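Local coordinates for aldehyde Dehydrogenase (Burkholderia cenocepacia, PDB 4O6R), which probably oxidises aldehydes to carboxylic acids with NAD(P)+ as cofactor, as in other members of the aldehyde dehydrogenase family, at residues L79-E84 / C116-G121; P111-C116 / M161-K166. All coordinates share one frame; numbering follows the deposited sequence.

Interaction 1 (L79-E84 / C116-G121)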
loop_
_atom_site.group_PDB
_atom_site.type_symbol
_atom_site.label_atom_id
_atom_site.label_comp_id
_atom_site.label_asym_id
_atom_site.label_seq_id
_atom_site.Cartn_x
_atom_site.Cartn_y
_atom_site.Cartn_z
ATOM N N LEU A 79 16.329 -2.453 22.275
ATOM C CA LEU A 79 17.468 -3.287 21.886
ATOM C C LEU A 79 18.484 -2.486 21.060
ATOM O O LEU A 79 19.706 -2.568 21.305
ATOM C CB LEU A 79 17.036 -4.502 21.095
ATOM C CG LEU A 79 18.175 -5.444 20.663
ATOM C CD1 LEU A 79 18.938 -5.997 21.845
ATOM C CD2 LEU A 79 17.589 -6.564 19.829
ATOM N N ALA A 80 17.972 -1.707 20.102
ATOM C CA ALA A 80 18.827 -0.890 19.252
ATOM C C ALA A 80 19.658 0.069 20.091
ATOM O O ALA A 80 20.877 0.245 19.870
ATOM C CB ALA A 80 18.005 -0.119 18.247
ATOM N N ASP A 81 19.007 0.688 21.064
ATOM C CA ASP A 81 19.727 1.610 21.944
ATOM C C ASP A 81 20.780 0.891 22.749
ATOM O O ASP A 81 21.880 1.406 22.923
ATOM C CB ASP A 81 18.773 2.317 22.907
ATOM C CG ASP A 81 17.935 3.387 22.228
ATOM O OD1 ASP A 81 18.301 3.871 21.127
ATOM O OD2 ASP A 81 16.916 3.774 22.831
ATOM N N ALA A 82 20.442 -0.281 23.264
ATOM C CA ALA A 82 21.392 -1.060 24.096
ATOM C C ALA A 82 22.631 -1.493 23.280
ATOM O O ALA A 82 23.773 -1.494 23.766
ATOM C CB ALA A 82 20.694 -2.274 24.682
ATOM N N ILE A 83 22.396 -1.874 22.036
ATOM C CA ILE A 83 23.497 -2.206 21.135
ATOM C C ILE A 83 24.425 -1.010 20.989
ATOM O O ILE A 83 25.654 -1.124 21.199
ATOM C CB ILE A 83 22.972 -2.675 19.762
ATOM C CG1 ILE A 83 22.305 -4.044 19.913
ATOM C CG2 ILE A 83 24.091 -2.712 18.720
ATOM C CD1 ILE A 83 21.408 -4.434 18.727
ATOM N N GLU A 84 23.850 0.150 20.694
ATOM C CA GLU A 84 24.653 1.360 20.573
ATOM C C GLU A 84 25.401 1.698 21.862
ATOM O O GLU A 84 26.571 2.081 21.803
ATOM C CB GLU A 84 23.819 2.539 20.089
ATOM C CG GLU A 84 23.480 2.373 18.609
ATOM C CD GLU A 84 22.461 3.374 18.058
ATOM O OE1 GLU A 84 21.846 4.131 18.841
ATOM O OE2 GLU A 84 22.236 3.353 16.829
ATOM N N CYS A 116 19.087 -1.608 11.894
ATOM C CA CYS A 116 18.094 -2.570 11.430
ATOM C C CYS A 116 17.096 -2.926 12.529
ATOM O O CYS A 116 15.909 -2.948 12.275
ATOM C CB CYS A 116 18.770 -3.822 10.877
ATOM S SG CYS A 116 17.620 -4.985 10.080
ATOM N N PHE A 117 17.569 -3.177 13.763
ATOM C CA PHE A 117 16.640 -3.407 14.850
ATOM C C PHE A 117 15.775 -2.147 15.052
ATOM O O PHE A 117 14.590 -2.278 15.305
ATOM C CB PHE A 117 17.353 -3.785 16.145
ATOM C CG PHE A 117 17.714 -5.254 16.239
ATOM C CD1 PHE A 117 16.734 -6.235 16.206
ATOM C CD2 PHE A 117 19.036 -5.646 16.408
ATOM C CE1 PHE A 117 17.075 -7.575 16.322
ATOM C CE2 PHE A 117 19.369 -6.994 16.528
ATOM C CZ PHE A 117 18.378 -7.955 16.489
ATOM N N ARG A 118 16.360 -0.953 14.941
ATOM C CA ARG A 118 15.579 0.262 15.158
ATOM C C ARG A 118 14.506 0.398 14.076
ATOM O O ARG A 118 13.362 0.677 14.398
ATOM C CB ARG A 118 16.447 1.502 15.231
ATOM C CG ARG A 118 15.651 2.778 15.413
ATOM C CD ARG A 118 16.552 3.950 15.738
ATOM N NE ARG A 118 17.279 3.741 16.990
ATOM C CZ ARG A 118 18.598 3.596 17.106
ATOM N NH1 ARG A 118 19.390 3.630 16.044
ATOM N NH2 ARG A 118 19.134 3.448 18.330
ATOM N N TYR A 119 14.875 0.152 12.813
ATOM C CA TYR A 119 13.894 0.188 11.713
ATOM C C TYR A 119 12.704 -0.722 12.039
ATOM O O TYR A 119 11.556 -0.304 11.963
ATOM C CB TYR A 119 14.539 -0.221 10.390
ATOM C CG TYR A 119 13.587 -0.212 9.226
ATOM C CD1 TYR A 119 13.409 0.932 8.465
ATOM C CD2 TYR A 119 12.866 -1.348 8.879
ATOM C CE1 TYR A 119 12.566 0.956 7.375
ATOM C CE2 TYR A 119 12.015 -1.339 7.763
ATOM C CZ TYR A 119 11.858 -0.178 7.030
ATOM O OH TYR A 119 11.007 -0.141 5.928
ATOM N N PHE A 120 12.995 -1.976 12.385
ATOM C CA PHE A 120 11.950 -2.937 12.684
ATOM C C PHE A 120 11.161 -2.667 13.944
ATOM O O PHE A 120 9.970 -2.965 13.994
ATOM C CB PHE A 120 12.440 -4.396 12.560
ATOM C CG PHE A 120 12.578 -4.786 11.145
ATOM C CD1 PHE A 120 11.457 -5.003 10.401
ATOM C CD2 PHE A 120 13.799 -4.691 10.498
ATOM C CE1 PHE A 120 11.530 -5.228 9.057
ATOM C CE2 PHE A 120 13.885 -4.959 9.146
ATOM C CZ PHE A 120 12.747 -5.230 8.423
ATOM N N GLY A 121 11.789 -2.059 14.942
ATOM C CA GLY A 121 11.055 -1.616 16.103
ATOM C C GLY A 121 10.004 -0.586 15.729
ATOM O O GLY A 121 8.906 -0.615 16.252
HETATM O O HOH W 1 15.829 2.967 19.269
#
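Arg118 reaches across to Asp81 and Glu84 and binds both carboxylates. It grips Glu84 end-on with two nitrogens. NH1 of Arg118 meets OE2 of Glu84 at 3.0 Å, on the syn side but well out of the carboxylate plane, while OE2 itself lies in the guanidinium plane. The two planes are 43° apart. NH2 of Arg118 meets OE1 of Glu84 at 2.8 Å, from above the carboxylate plane. The same NH2 bonds OD1 of Asp81 at 2.9 Å, on the anti side. All three bonds are parts of salt bridges, and the three residues form one network. The methyl of Ala80 lies over one guanidinium face, 3.7 Å from NH2 of Arg118.

Beside this network, CD2 of Leu79 sits over the centre of the Phe117 ring in a CH-pi contact, 3.5 Å from the ring centroid and almost on its normal. CG of Leu79 is turned anti to the backbone N (chi1 -179°), which carries the branch to the ring. CD1 of Ile83 comes obliquely to the same ring, 3.5 Å from CD2 of Phe117. The two helices, 69-85 and 102-123, run antiparallel here, their local axes 8.7 Å apart, in the helical layer of the nucleotide-binding domain.

A water accepts from NE of Arg118 and makes a weak bond to OD1 of Asp81. Helix 187-199 packs on Leu79 and Ile83, and helix 159-172 on Phe117. OE1 of Glu84 also forms a salt bridge with Arg74 of the second subunit, whose Leu77 packs on Arg118.

Interaction 2 (P111-C116 / M161-K166). With NO3 (nitrate ion), chain F.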
loop_
_atom_site.group_PDB
_atom_site.type_symbol
_atom_site.label_atom_id
_atom_site.label_comp_id
_atom_site.label_asym_id
_atom_site.label_seq_id
_atom_site.Cartn_x
_atom_site.Cartn_y
_atom_site.Cartn_z
ATOM N N PRO A 111 26.767 -0.398 13.974
ATOM C CA PRO A 111 25.755 0.565 13.529
ATOM C C PRO A 111 24.678 -0.042 12.615
ATOM O O PRO A 111 23.515 0.289 12.765
ATOM C CB PRO A 111 26.575 1.603 12.744
ATOM C CG PRO A 111 27.929 1.533 13.347
ATOM C CD PRO A 111 28.134 0.077 13.680
ATOM N N ARG A 112 25.056 -0.934 11.706
ATOM C CA ARG A 112 24.068 -1.517 10.785
ATOM C C ARG A 112 23.101 -2.397 11.548
ATOM O O ARG A 112 21.916 -2.428 11.254
ATOM C CB ARG A 112 24.734 -2.314 9.661
ATOM C CG ARG A 112 25.273 -1.488 8.480
ATOM C CD ARG A 112 26.331 -2.309 7.763
ATOM N NE ARG A 112 26.439 -2.093 6.339
ATOM C CZ ARG A 112 27.102 -2.883 5.487
ATOM N NH1 ARG A 112 27.724 -3.984 5.898
ATOM N NH2 ARG A 112 27.150 -2.559 4.201
ATOM N N THR A 113 23.618 -3.115 12.548
ATOM C CA THR A 113 22.799 -3.976 13.393
ATOM C C THR A 113 21.824 -3.145 14.194
ATOM O O THR A 113 20.643 -3.419 14.184
ATOM C CB THR A 113 23.682 -4.831 14.336
ATOM O OG1 THR A 113 24.641 -5.547 13.556
ATOM C CG2 THR A 113 22.864 -5.816 15.103
ATOM N N ALA A 114 22.313 -2.106 14.864
ATOM C CA ALA A 114 21.429 -1.192 15.590
ATOM C C ALA A 114 20.347 -0.558 14.680
ATOM O O ALA A 114 19.169 -0.512 15.030
ATOM C CB ALA A 114 22.244 -0.129 16.300
ATOM N N ALA A 115 20.763 -0.080 13.525
ATOM C CA ALA A 115 19.867 0.576 12.582
ATOM C C ALA A 115 18.756 -0.348 12.126
ATOM O O ALA A 115 17.607 0.069 11.997
ATOM C CB ALA A 115 20.640 1.078 11.374
ATOM N N CYS A 116 19.087 -1.608 11.894
ATOM C CA CYS A 116 18.094 -2.570 11.430
ATOM C C CYS A 116 17.096 -2.926 12.529
ATOM O O CYS A 116 15.909 -2.948 12.275
ATOM C CB CYS A 116 18.770 -3.822 10.877
ATOM S SG CYS A 116 17.620 -4.985 10.080
ATOM N N MET A 161 25.454 -8.532 12.302
ATOM C CA MET A 161 24.459 -7.871 11.452
ATOM C C MET A 161 23.287 -8.802 11.139
ATOM O O MET A 161 22.136 -8.366 11.109
ATOM C CB MET A 161 25.113 -7.375 10.170
ATOM C CG MET A 161 24.533 -6.098 9.600
ATOM S SD MET A 161 25.591 -5.555 8.231
ATOM C CE MET A 161 25.395 -6.977 7.122
ATOM N N PHE A 162 23.583 -10.078 10.922
ATOM C CA PHE A 162 22.530 -11.047 10.611
ATOM C C PHE A 162 21.537 -11.232 11.732
ATOM O O PHE A 162 20.386 -11.564 11.448
ATOM C CB PHE A 162 23.096 -12.422 10.226
ATOM C CG PHE A 162 23.744 -12.456 8.876
ATOM C CD1 PHE A 162 23.283 -11.685 7.849
ATOM C CD2 PHE A 162 24.805 -13.296 8.647
ATOM C CE1 PHE A 162 23.899 -11.716 6.613
ATOM C CE2 PHE A 162 25.399 -13.356 7.423
ATOM C CZ PHE A 162 24.949 -12.574 6.395
ATOM N N THR A 163 21.943 -11.030 12.993
ATOM C CA THR A 163 20.958 -11.083 14.090
ATOM C C THR A 163 19.817 -10.125 13.833
ATOM O O THR A 163 18.645 -10.465 14.037
ATOM C CB THR A 163 21.537 -10.805 15.507
ATOM O OG1 THR A 163 21.989 -9.452 15.643
ATOM C CG2 THR A 163 22.683 -11.760 15.818
ATOM N N SER A 164 20.160 -8.922 13.394
ATOM C CA SER A 164 19.171 -7.890 13.116
ATOM C C SER A 164 18.405 -8.162 11.825
ATOM O O SER A 164 17.181 -8.017 11.792
ATOM C CB SER A 164 19.815 -6.512 13.082
ATOM O OG SER A 164 20.632 -6.322 11.926
ATOM N N TRP A 165 19.087 -8.571 10.766
ATOM C CA TRP A 165 18.381 -8.813 9.492
ATOM C C TRP A 165 17.313 -9.913 9.612
ATOM O O TRP A 165 16.237 -9.826 9.037
ATOM C CB TRP A 165 19.366 -9.212 8.408
ATOM C CG TRP A 165 20.248 -8.126 7.914
ATOM C CD1 TRP A 165 20.555 -6.935 8.524
ATOM C CD2 TRP A 165 20.980 -8.146 6.694
ATOM N NE1 TRP A 165 21.435 -6.210 7.739
ATOM C CE2 TRP A 165 21.710 -6.938 6.615
ATOM C CE3 TRP A 165 21.042 -9.051 5.620
ATOM C CZ2 TRP A 165 22.494 -6.607 5.493
ATOM C CZ3 TRP A 165 21.849 -8.732 4.511
ATOM C CH2 TRP A 165 22.558 -7.523 4.467
ATOM N N LYS A 166 17.658 -10.953 10.355
ATOM C CA LYS A 166 16.770 -12.075 10.614
ATOM C C LYS A 166 15.694 -11.800 11.654
ATOM O O LYS A 166 14.486 -11.962 11.399
ATOM C CB LYS A 166 17.596 -13.239 11.115
ATOM C CG LYS A 166 18.523 -13.808 10.084
ATOM C CD LYS A 166 17.755 -14.529 9.024
ATOM C CE LYS A 166 18.294 -14.134 7.689
ATOM N NZ LYS A 166 17.412 -14.636 6.600
HETATM N N NO3 F . 27.861 -5.920 2.948
HETATM O O1 NO3 F . 26.714 -6.058 3.383
HETATM O O2 NO3 F . 28.660 -4.859 3.337
HETATM O O3 NO3 F . 28.404 -6.841 2.059
HETATM O O HOH W 2 21.263 -3.082 8.374
#
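Arg112 and Met161 lie obliquely against each other; in one of two Met161 conformers, SD of Met161 lies 3.4 Å from CD of Arg112. Beyond it the guanidinium meets a nitrate ion, probably from the crystallisation liquor. NH1 and NH2 of Arg112 both bond to the one oxygen O2, each at 2.9 Å, with O2 in the guanidinium plane. Lys448 also binds this ion.

Thr113 and Ser164 pack against each other where the near-parallel helices 102-123 and 159-172 come close, their local axes crossing at 16°. Helix 159-172 follows strand 138-153 of the mixed sheet in the nucleotide-binding domain, and Thr163 lies near the AMP-binding Val154. CG2 of Thr113 packs 3.7 Å from CB of Ser164, while its OG1 turns back to bond Asp109 O. With chi1 at 71°, OG of Ser164 folds back on its own helix and bonds Met161 O at 2.7 Å, in the carbonyl plane. SG of Cys116 meets the Trp165 indole obliquely, 3.9 Å from CD1.

No clear hydrogen bond joins the segments directly, and both hydroxyls bond within their own helices. The contact therefore rests on close side-chain packing, with a water bridging Arg112 O and Trp165 NE1.

Overall arrangement
Interactions 1 and 2 lie side by side, with centres about 8 Å apart. Both use helix 102-123, and Cys116 belongs to both. Along the chain the segments alternate: 79-84, then 111-116 and 116-121, then 161-166. Helix 102-123 packs against both helix 69-85 and helix 159-172, on different flanks. The contacts also touch directly, with CZ of Phe117 3.5 Å from CA of Ser164. Interaction 1 reaches the second subunit. Interaction 2 is more deeply buried, and its Thr163 side chain lies about 12 Å from the bound AMP. Together they join three helices, one contact at the subunit interface and the other nearer the AMP site.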